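Local coordinates for N-(5'-phosphoribosyl)anthranilate isomerase (Thermococcus kodakarensis, PDB 5LHE), which catalyses the isomerisation of N-(5-phospho-beta-D-ribosyl)anthranilate to 1-(2-carboxyphenylamino)-1-deoxy-D-ribulose 5-phosphate, a step of tryptophan biosynthesis, at residues V1-I6 and Y21-G26; R16-Y21 and G190-V195; D129-D134 and Y155-A160. All coordinates share one frame; numbering follows the deposited sequence.

Contact 1 (V1-I6 and Y21-G26); sequences VEFVKI and YADATG
Val4 and Asp23 share two hydrogen bonds. Val4 N donates one to Asp23 OD2 at 2.7 Å, meeting the carboxylate on its anti side and 22° out of its plane. In return Val4 O takes Asp23 N at 2.7 Å, in the carbonyl plane, and also Ala24 N at 3.2 Å, so one oxygen is gripped twice as the chain runs into strand 24-28. Asp23 keeps CG beside its own backbone N (chi1 -57°), which carries the carboxylate back along the neighbouring strand to Val4 N. Ile6 N to Ala24 O, 3.0 Å, continues the pairing. These are the first two parallel strands of the closed eight-stranded TIM barrel, joined as a beta-alpha-beta unit through helix 12-18. Side-chain contacts lie on both faces of the sheet. On the face of Lys5 and Ala24, Phe3 brings CZ to 3.5 Å from Ala24 CB, while the Phe3 and Asp23 side chains slide past each other in opposite directions, CD1 against Asp23 CB. Lys5 CE passes Thr25 O at 3.6 Å, and its ammonium makes a salt bridge with Asp181 and a hydrogen bond to Gln78. On the other face, Ile6 CG1 meets Ala22 CB at 3.8 Å, with Ile197 packed against the isoleucine.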
loop_
_atom_site.group_PDB
_atom_site.type_symbol
_atom_site.label_atom_id
_atom_site.label_comp_id
_atom_site.label_asym_id
_atom_site.label_seq_id
_atom_site.Cartn_x
_atom_site.Cartn_y
_atom_site.Cartn_z
ATOM N N VAL A 1 -11.104 6.839 12.480
ATOM C CA VAL A 1 -11.365 7.787 11.404
ATOM C C VAL A 1 -10.559 7.437 10.150
ATOM O O VAL A 1 -11.073 7.507 9.033
ATOM C CB VAL A 1 -11.040 9.234 11.846
ATOM C CG1 VAL A 1 -11.159 10.204 10.674
ATOM C CG2 VAL A 1 -11.946 9.656 12.993
ATOM N N GLU A 2 -9.309 7.025 10.339
ATOM C CA GLU A 2 -8.417 6.800 9.207
ATOM C C GLU A 2 -7.904 5.363 9.074
ATOM O O GLU A 2 -8.550 4.413 9.506
ATOM C CB GLU A 2 -7.219 7.735 9.291
ATOM C CG GLU A 2 -7.527 9.172 9.033
ATOM C CD GLU A 2 -6.268 9.992 8.798
ATOM O OE1 GLU A 2 -5.243 9.384 8.432
ATOM O OE2 GLU A 2 -6.303 11.233 8.985
ATOM N N PHE A 3 -6.728 5.224 8.467
ATOM C CA PHE A 3 -6.145 3.914 8.173
ATOM C C PHE A 3 -4.631 4.070 8.025
ATOM O O PHE A 3 -4.154 4.866 7.213
ATOM C CB PHE A 3 -6.791 3.320 6.907
ATOM C CG PHE A 3 -6.163 2.033 6.420
ATOM C CD1 PHE A 3 -6.483 0.823 7.014
ATOM C CD2 PHE A 3 -5.295 2.031 5.334
ATOM C CE1 PHE A 3 -5.913 -0.370 6.551
ATOM C CE2 PHE A 3 -4.730 0.846 4.869
ATOM C CZ PHE A 3 -5.042 -0.351 5.484
ATOM N N VAL A 4 -3.873 3.354 8.847
ATOM C CA VAL A 4 -2.428 3.354 8.679
ATOM C C VAL A 4 -1.933 1.973 8.367
ATOM O O VAL A 4 -2.180 1.041 9.128
ATOM C CB VAL A 4 -1.664 3.823 9.915
ATOM C CG1 VAL A 4 -0.150 3.769 9.621
ATOM C CG2 VAL A 4 -2.111 5.221 10.351
ATOM N N LYS A 5 -1.213 1.854 7.263
ATOM C CA LYS A 5 -0.555 0.606 6.929
ATOM C C LYS A 5 0.948 0.777 7.038
ATOM O O LYS A 5 1.503 1.749 6.515
ATOM C CB LYS A 5 -0.944 0.154 5.519
ATOM C CG LYS A 5 -0.161 -1.033 5.018
ATOM C CD LYS A 5 -0.842 -1.674 3.800
ATOM C CE LYS A 5 0.047 -2.710 3.143
ATOM N NZ LYS A 5 0.883 -2.047 2.118
ATOM N N ILE A 6 1.611 -0.145 7.728
ATOM C CA ILE A 6 3.070 -0.168 7.715
ATOM C C ILE A 6 3.547 -1.387 6.925
ATOM O O ILE A 6 3.417 -2.524 7.376
ATOM C CB ILE A 6 3.645 -0.183 9.122
ATOM C CG1 ILE A 6 3.320 1.139 9.811
ATOM C CG2 ILE A 6 5.139 -0.369 9.065
ATOM C CD1 ILE A 6 3.958 1.294 11.186
ATOM N N TYR A 21 0.656 -0.402 16.308
ATOM C CA TYR A 21 0.407 0.947 15.807
ATOM C C TYR A 21 -0.494 1.002 14.598
ATOM O O TYR A 21 -1.380 1.864 14.508
ATOM C CB TYR A 21 1.730 1.618 15.460
ATOM C CG TYR A 21 2.676 1.689 16.623
ATOM C CD1 TYR A 21 3.579 0.661 16.877
ATOM C CD2 TYR A 21 2.671 2.789 17.475
ATOM C CE1 TYR A 21 4.446 0.728 17.945
ATOM C CE2 TYR A 21 3.525 2.861 18.538
ATOM C CZ TYR A 21 4.416 1.835 18.773
ATOM O OH TYR A 21 5.278 1.929 19.844
ATOM N N ALA A 22 -0.247 0.086 13.666
ATOM C CA ALA A 22 -0.833 0.149 12.336
ATOM C C ALA A 22 -2.134 -0.623 12.253
ATOM O O ALA A 22 -2.351 -1.565 13.008
ATOM C CB ALA A 22 0.160 -0.379 11.310
ATOM N N ASP A 23 -2.997 -0.195 11.341
ATOM C CA ASP A 23 -4.284 -0.833 11.097
ATOM C C ASP A 23 -4.134 -2.017 10.156
ATOM O O ASP A 23 -4.990 -2.906 10.108
ATOM C CB ASP A 23 -5.267 0.187 10.522
ATOM C CG ASP A 23 -5.432 1.395 11.435
ATOM O OD1 ASP A 23 -5.651 1.191 12.642
ATOM O OD2 ASP A 23 -5.298 2.534 10.957
ATOM N N ALA A 24 -3.050 -2.003 9.391
ATOM C CA ALA A 24 -2.710 -3.117 8.504
ATOM C C ALA A 24 -1.209 -3.138 8.270
ATOM O O ALA A 24 -0.512 -2.151 8.504
ATOM C CB ALA A 24 -3.451 -3.003 7.170
ATOM N N THR A 25 -0.706 -4.261 7.790
ATOM C CA THR A 25 0.682 -4.329 7.405
ATOM C C THR A 25 0.770 -5.134 6.110
ATOM O O THR A 25 -0.242 -5.432 5.478
ATOM C CB THR A 25 1.554 -4.943 8.529
ATOM O OG1 THR A 25 2.941 -4.844 8.163
ATOM C CG2 THR A 25 1.162 -6.400 8.812
ATOM N N GLY A 26 1.977 -5.459 5.688
ATOM C CA GLY A 26 2.122 -6.135 4.417
ATOM C C GLY A 26 3.418 -6.902 4.354
ATOM O O GLY A 26 4.424 -6.492 4.927
#

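Contact 2 (R16-Y21 and G190-V195); sequences RLVERY and GVKDRV
Leu17 meets the second segment with both of its branches. Its CG stands anti to the backbone N (chi1 176°), which sends the fork outward from helix 12-18 toward Lys192 and Arg194. CD1 rests on Arg194 CG at 3.7 Å, the two side chains crossing at about a right angle, while CD2 comes up to Lys192 O at 3.3 Å. The next residue, Val18, touches Lys192 CG with its CG1 at 3.8 Å. That lysine uses only the root of its chain here: it bends at chi2 (47°) and takes its ammonium away to a salt bridge with Glu187 and a hydrogen bond to Cys7 O. Arg20 lies at the outer margin, where its NH2 is 4.0 Å from Arg194 CG, a methylene that sits at the guanidinium's edge, near its plane. Tyr21 closes the segment: its OH is 3.4 Å from Arg194 CD, and the ring and the Arg194 guanidinium lie only 17° from parallel without stacking. The hydroxyl's polar partner is Glu198, which also forms a salt bridge with Arg194. Just before Arg194, Asp193 occupies the N-cap position of helix 194-204 and caps Leu196 N. The first and last helices of the barrel thus meet here around its circumference. No hydrogen bond crosses between the segments. Lysine and arginine contribute their carbon stems to a contact of van der Waals kind and carry their charges elsewhere. Arg20 NH2 and Arg194 NE are 5.3 Å apart, and the salt bridge to Glu198 probably offsets the charge of Arg194.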
loop_
_atom_site.group_PDB
_atom_site.type_symbol
_atom_site.label_atom_id
_atom_site.label_comp_id
_atom_site.label_asym_id
_atom_site.label_seq_id
_atom_site.Cartn_x
_atom_site.Cartn_y
_atom_site.Cartn_z
ATOM N N ARG A 16 5.200 -8.006 15.082
ATOM C CA ARG A 16 4.595 -7.713 16.380
ATOM C C ARG A 16 4.724 -6.230 16.752
ATOM O O ARG A 16 3.837 -5.664 17.406
ATOM C CB ARG A 16 5.216 -8.600 17.456
ATOM C CG ARG A 16 4.808 -10.059 17.322
ATOM C CD ARG A 16 3.292 -10.175 17.424
ATOM N NE ARG A 16 2.854 -11.543 17.671
ATOM C CZ ARG A 16 1.934 -12.176 16.950
ATOM N NH1 ARG A 16 1.354 -11.560 15.930
ATOM N NH2 ARG A 16 1.591 -13.422 17.250
ATOM N N LEU A 17 5.823 -5.610 16.325
ATOM C CA LEU A 17 6.025 -4.177 16.494
ATOM C C LEU A 17 4.934 -3.378 15.773
ATOM O O LEU A 17 4.209 -2.614 16.407
ATOM C CB LEU A 17 7.420 -3.760 15.997
ATOM C CG LEU A 17 7.756 -2.255 16.025
ATOM C CD1 LEU A 17 7.624 -1.668 17.417
ATOM C CD2 LEU A 17 9.140 -1.969 15.465
ATOM N N VAL A 18 4.793 -3.569 14.463
ATOM C CA VAL A 18 3.869 -2.738 13.689
ATOM C C VAL A 18 2.437 -2.933 14.161
ATOM O O VAL A 18 1.620 -2.015 14.078
ATOM C CB VAL A 18 3.938 -3.021 12.157
ATOM C CG1 VAL A 18 5.354 -2.920 11.655
ATOM C CG2 VAL A 18 3.354 -4.382 11.807
ATOM N N GLU A 19 2.137 -4.117 14.693
ATOM C CA GLU A 19 0.775 -4.417 15.133
ATOM C C GLU A 19 0.332 -3.554 16.307
ATOM O O GLU A 19 -0.853 -3.413 16.579
ATOM C CB GLU A 19 0.650 -5.885 15.495
ATOM C CG GLU A 19 0.196 -6.691 14.322
ATOM C CD GLU A 19 0.387 -8.193 14.488
ATOM O OE1 GLU A 19 0.807 -8.664 15.565
ATOM O OE2 GLU A 19 0.104 -8.901 13.513
ATOM N N ARG A 20 1.282 -2.957 16.991
ATOM C CA ARG A 20 0.917 -2.058 18.081
ATOM C C ARG A 20 0.422 -0.700 17.581
ATOM O O ARG A 20 -0.174 0.068 18.342
ATOM C CB ARG A 20 2.101 -1.871 19.024
ATOM C CG ARG A 20 2.474 -3.140 19.763
ATOM C CD ARG A 20 3.175 -2.825 21.068
ATOM N NE ARG A 20 4.442 -2.126 20.865
ATOM C CZ ARG A 20 5.597 -2.730 20.603
ATOM N NH1 ARG A 20 5.655 -4.052 20.513
ATOM N NH2 ARG A 20 6.698 -2.009 20.448
ATOM N N TYR A 21 0.656 -0.402 16.308
ATOM C CA TYR A 21 0.407 0.947 15.807
ATOM C C TYR A 21 -0.494 1.002 14.598
ATOM O O TYR A 21 -1.380 1.864 14.508
ATOM C CB TYR A 21 1.730 1.618 15.460
ATOM C CG TYR A 21 2.676 1.689 16.623
ATOM C CD1 TYR A 21 3.579 0.661 16.877
ATOM C CD2 TYR A 21 2.671 2.789 17.475
ATOM C CE1 TYR A 21 4.446 0.728 17.945
ATOM C CE2 TYR A 21 3.525 2.861 18.538
ATOM C CZ TYR A 21 4.416 1.835 18.773
ATOM O OH TYR A 21 5.278 1.929 19.844
ATOM N N GLY A 190 17.048 -0.593 7.793
ATOM C CA GLY A 190 16.231 -1.598 7.134
ATOM C C GLY A 190 15.327 -2.391 8.055
ATOM O O GLY A 190 14.649 -3.331 7.626
ATOM N N VAL A 191 15.312 -2.020 9.328
ATOM C CA VAL A 191 14.436 -2.665 10.288
ATOM C C VAL A 191 13.377 -1.691 10.784
ATOM O O VAL A 191 13.686 -0.552 11.160
ATOM C CB VAL A 191 15.230 -3.225 11.487
ATOM C CG1 VAL A 191 14.307 -3.979 12.441
ATOM C CG2 VAL A 191 16.350 -4.129 10.993
ATOM N N LYS A 192 12.133 -2.151 10.759
ATOM C CA LYS A 192 11.020 -1.440 11.368
ATOM C C LYS A 192 11.424 -0.985 12.762
ATOM O O LYS A 192 11.843 -1.788 13.600
ATOM C CB LYS A 192 9.781 -2.331 11.419
ATOM C CG LYS A 192 8.805 -2.085 10.281
ATOM C CD LYS A 192 9.492 -2.016 8.925
ATOM C CE LYS A 192 8.510 -2.274 7.796
ATOM N NZ LYS A 192 8.990 -1.772 6.483
ATOM N N ASP A 193 11.316 0.312 12.990
ATOM C CA ASP A 193 11.898 0.927 14.170
ATOM C C ASP A 193 10.847 1.664 14.997
ATOM O O ASP A 193 10.066 2.454 14.460
ATOM C CB ASP A 193 13.025 1.867 13.744
ATOM C CG ASP A 193 13.509 2.757 14.876
ATOM O OD1 ASP A 193 14.393 2.322 15.651
ATOM O OD2 ASP A 193 13.008 3.894 14.975
ATOM N N ARG A 194 10.852 1.422 16.309
ATOM C CA ARG A 194 9.780 1.901 17.188
ATOM C C ARG A 194 9.688 3.427 17.266
ATOM O O ARG A 194 8.608 4.001 17.119
ATOM C CB ARG A 194 9.955 1.326 18.606
ATOM C CG ARG A 194 8.672 1.289 19.428
ATOM C CD ARG A 194 8.593 2.447 20.430
ATOM N NE ARG A 194 9.580 2.309 21.490
ATOM C CZ ARG A 194 10.013 3.312 22.246
ATOM N NH1 ARG A 194 9.566 4.544 22.044
ATOM N NH2 ARG A 194 10.910 3.086 23.188
ATOM N N VAL A 195 10.811 4.096 17.506
ATOM C CA VAL A 195 10.749 5.547 17.677
ATOM C C VAL A 195 10.317 6.207 16.364
ATOM O O VAL A 195 9.524 7.148 16.376
ATOM C CB VAL A 195 12.093 6.154 18.174
ATOM C CG1 VAL A 195 12.267 5.928 19.677
ATOM C CG2 VAL A 195 13.263 5.585 17.418
#

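Contact 3 (D129-D134 and Y155-A160); sequences DKILLD and YPIVLA
The beta-alpha-beta unit made of strand 130-134, helix 140-151 and strand 158-160 sets Leu132 beside Val158 in parallel pairing. Three backbone bonds stitch the edges together, their donors alternating between the strands as in any parallel pair: Val158 N reaches Ile131 O at 2.8 Å, Leu133 N bonds to Val158 O, and Ala160 N to Leu133 O. On the barrel's inner face Leu132 holds CG anti to its N (chi1 179°), laying the fork across the neighbouring strand so that CD2 reaches Ala160 CB at 3.5 Å and CD1 approaches Val158 CG1. Cutting Leu132 back to an alanine would remove both methyls, which is likely to open a gap over Ala160 CB and leave Val158 CG1 without this neighbour. Asp134, on the same face, turns its OD2 to a hydrogen bond with His80. The outer face belongs to the helices. There Leu133 CD1 meets Ile157 CD1 at 3.7 Å, the two side chains crossing at about a right angle, and Ile131 CG2 lies 3.8 Å from Ile157 CG2. Ile131 CD1 also makes an off-centre CH-pi contact with the Tyr155 ring, 4.2 Å from its centroid. Ile123 of helix 112-123 and Ile151 of helix 140-151 cover this layer. Such a division, one face to the barrel interior and the other to the surrounding helices, is typical of TIM-barrel strands.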
loop_
_atom_site.group_PDB
_atom_site.type_symbol
_atom_site.label_atom_id
_atom_site.label_comp_id
_atom_site.label_asym_id
_atom_site.label_seq_id
_atom_site.Cartn_x
_atom_site.Cartn_y
_atom_site.Cartn_z
ATOM N N ASP A 129 -11.404 -3.246 -2.701
ATOM C CA ASP A 129 -11.731 -2.780 -1.357
ATOM C C ASP A 129 -11.031 -1.469 -1.045
ATOM O O ASP A 129 -11.608 -0.575 -0.427
ATOM C CB ASP A 129 -11.363 -3.832 -0.308
ATOM C CG ASP A 129 -11.602 -3.345 1.122
ATOM O OD1 ASP A 129 -12.678 -2.781 1.388
ATOM O OD2 ASP A 129 -10.712 -3.522 1.981
ATOM N N LYS A 130 -9.788 -1.349 -1.479
ATOM C CA LYS A 130 -9.044 -0.124 -1.223
ATOM C C LYS A 130 -8.209 0.259 -2.428
ATOM O O LYS A 130 -7.815 -0.594 -3.228
ATOM C CB LYS A 130 -8.152 -0.270 0.006
ATOM C CG LYS A 130 -8.894 -0.374 1.308
ATOM C CD LYS A 130 -7.943 -0.077 2.470
ATOM C CE LYS A 130 -8.368 -0.799 3.744
ATOM N NZ LYS A 130 -9.741 -0.443 4.182
ATOM N N ILE A 131 -7.960 1.560 -2.535
ATOM C CA ILE A 131 -7.127 2.131 -3.570
ATOM C C ILE A 131 -5.920 2.761 -2.912
ATOM O O ILE A 131 -6.055 3.503 -1.937
ATOM C CB ILE A 131 -7.905 3.189 -4.391
ATOM C CG1 ILE A 131 -8.991 2.514 -5.230
ATOM C CG2 ILE A 131 -6.969 4.011 -5.283
ATOM C CD1 ILE A 131 -10.266 3.323 -5.338
ATOM N N LEU A 132 -4.742 2.427 -3.424
ATOM C CA LEU A 132 -3.477 2.988 -2.938
ATOM C C LEU A 132 -2.818 3.764 -4.072
ATOM O O LEU A 132 -2.649 3.243 -5.187
ATOM C CB LEU A 132 -2.537 1.878 -2.407
ATOM C CG LEU A 132 -1.129 2.214 -1.856
ATOM C CD1 LEU A 132 -0.635 1.175 -0.843
ATOM C CD2 LEU A 132 -0.099 2.357 -2.966
ATOM N N LEU A 133 -2.455 5.012 -3.788
ATOM C CA LEU A 133 -1.780 5.865 -4.768
ATOM C C LEU A 133 -0.310 5.941 -4.425
ATOM O O LEU A 133 0.069 6.452 -3.368
ATOM C CB LEU A 133 -2.402 7.271 -4.806
ATOM C CG LEU A 133 -3.888 7.360 -5.155
ATOM C CD1 LEU A 133 -4.263 8.805 -5.440
ATOM C CD2 LEU A 133 -4.215 6.487 -6.342
ATOM N N ASP A 134 0.516 5.415 -5.320
ATOM C CA ASP A 134 1.947 5.349 -5.096
ATOM C C ASP A 134 2.622 6.588 -5.677
ATOM O O ASP A 134 2.862 6.670 -6.887
ATOM C CB ASP A 134 2.527 4.082 -5.720
ATOM C CG ASP A 134 3.772 3.600 -5.007
ATOM O OD1 ASP A 134 4.287 4.330 -4.140
ATOM O OD2 ASP A 134 4.230 2.484 -5.316
ATOM N N TYR A 155 -12.516 9.022 -3.973
ATOM C CA TYR A 155 -12.365 7.736 -3.306
ATOM C C TYR A 155 -11.550 7.917 -2.038
ATOM O O TYR A 155 -10.674 8.763 -1.988
ATOM C CB TYR A 155 -11.682 6.709 -4.216
ATOM C CG TYR A 155 -12.420 6.431 -5.509
ATOM C CD1 TYR A 155 -13.524 5.586 -5.534
ATOM C CD2 TYR A 155 -11.996 7.001 -6.713
ATOM C CE1 TYR A 155 -14.199 5.319 -6.716
ATOM C CE2 TYR A 155 -12.668 6.742 -7.907
ATOM C CZ TYR A 155 -13.770 5.900 -7.896
ATOM O OH TYR A 155 -14.438 5.626 -9.064
ATOM N N PRO A 156 -11.846 7.117 -1.007
ATOM C CA PRO A 156 -11.064 7.106 0.231
ATOM C C PRO A 156 -9.750 6.374 0.002
ATOM O O PRO A 156 -9.656 5.182 0.275
ATOM C CB PRO A 156 -11.958 6.340 1.202
ATOM C CG PRO A 156 -12.717 5.400 0.319
ATOM C CD PRO A 156 -12.943 6.137 -0.975
ATOM N N ILE A 157 -8.749 7.080 -0.509
ATOM C CA ILE A 157 -7.517 6.431 -0.917
ATOM C C ILE A 157 -6.543 6.274 0.226
ATOM O O ILE A 157 -6.689 6.881 1.288
ATOM C CB ILE A 157 -6.811 7.200 -2.067
ATOM C CG1 ILE A 157 -6.494 8.641 -1.659
ATOM C CG2 ILE A 157 -7.670 7.192 -3.323
ATOM C CD1 ILE A 157 -5.038 9.053 -1.838
ATOM N N VAL A 158 -5.561 5.416 -0.009
ATOM C CA VAL A 158 -4.415 5.223 0.861
ATOM C C VAL A 158 -3.225 5.828 0.139
ATOM O O VAL A 158 -2.818 5.348 -0.912
ATOM C CB VAL A 158 -4.144 3.727 1.154
ATOM C CG1 VAL A 158 -2.825 3.543 1.890
ATOM C CG2 VAL A 158 -5.291 3.117 1.944
ATOM N N LEU A 159 -2.687 6.899 0.694
ATOM C CA LEU A 159 -1.558 7.591 0.083
ATOM C C LEU A 159 -0.211 6.942 0.442
ATOM O O LEU A 159 0.090 6.715 1.615
ATOM C CB LEU A 159 -1.572 9.053 0.515
ATOM C CG LEU A 159 -0.455 9.938 -0.010
ATOM C CD1 LEU A 159 -0.667 10.219 -1.488
ATOM C CD2 LEU A 159 -0.450 11.207 0.814
ATOM N N ALA A 160 0.605 6.673 -0.573
ATOM C CA ALA A 160 1.845 5.933 -0.367
ATOM C C ALA A 160 3.049 6.534 -1.116
ATOM O O ALA A 160 2.902 7.493 -1.893
ATOM C CB ALA A 160 1.650 4.488 -0.769
#

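How the contacts relate
Contacts 1 and 3 are both buried parallel strand pairs of one closed sheet, whereas contact 2 lies farther out, partly buried, between the end of helix 12-18 and the segment running from strand 191-192 into helix 194-204. Their chemistry follows: backbone hydrogen bonds dominate the two strand pairs, while contact 2 has none across it and rests on van der Waals contact, largely of side-chain carbon. Contact 1 adds a carboxylate bonded to a strand amide; contact 3 adds packing of mostly branched aliphatic side chains. Phe3 bridges these two, with CD2 3.6 Å from Val158 CG2 and a cation-pi interaction with Lys130. Contacts 1 and 2 share Tyr21 and touch where Ile6 CG2 meets Val18 CG1, whereas contacts 2 and 3 do not meet.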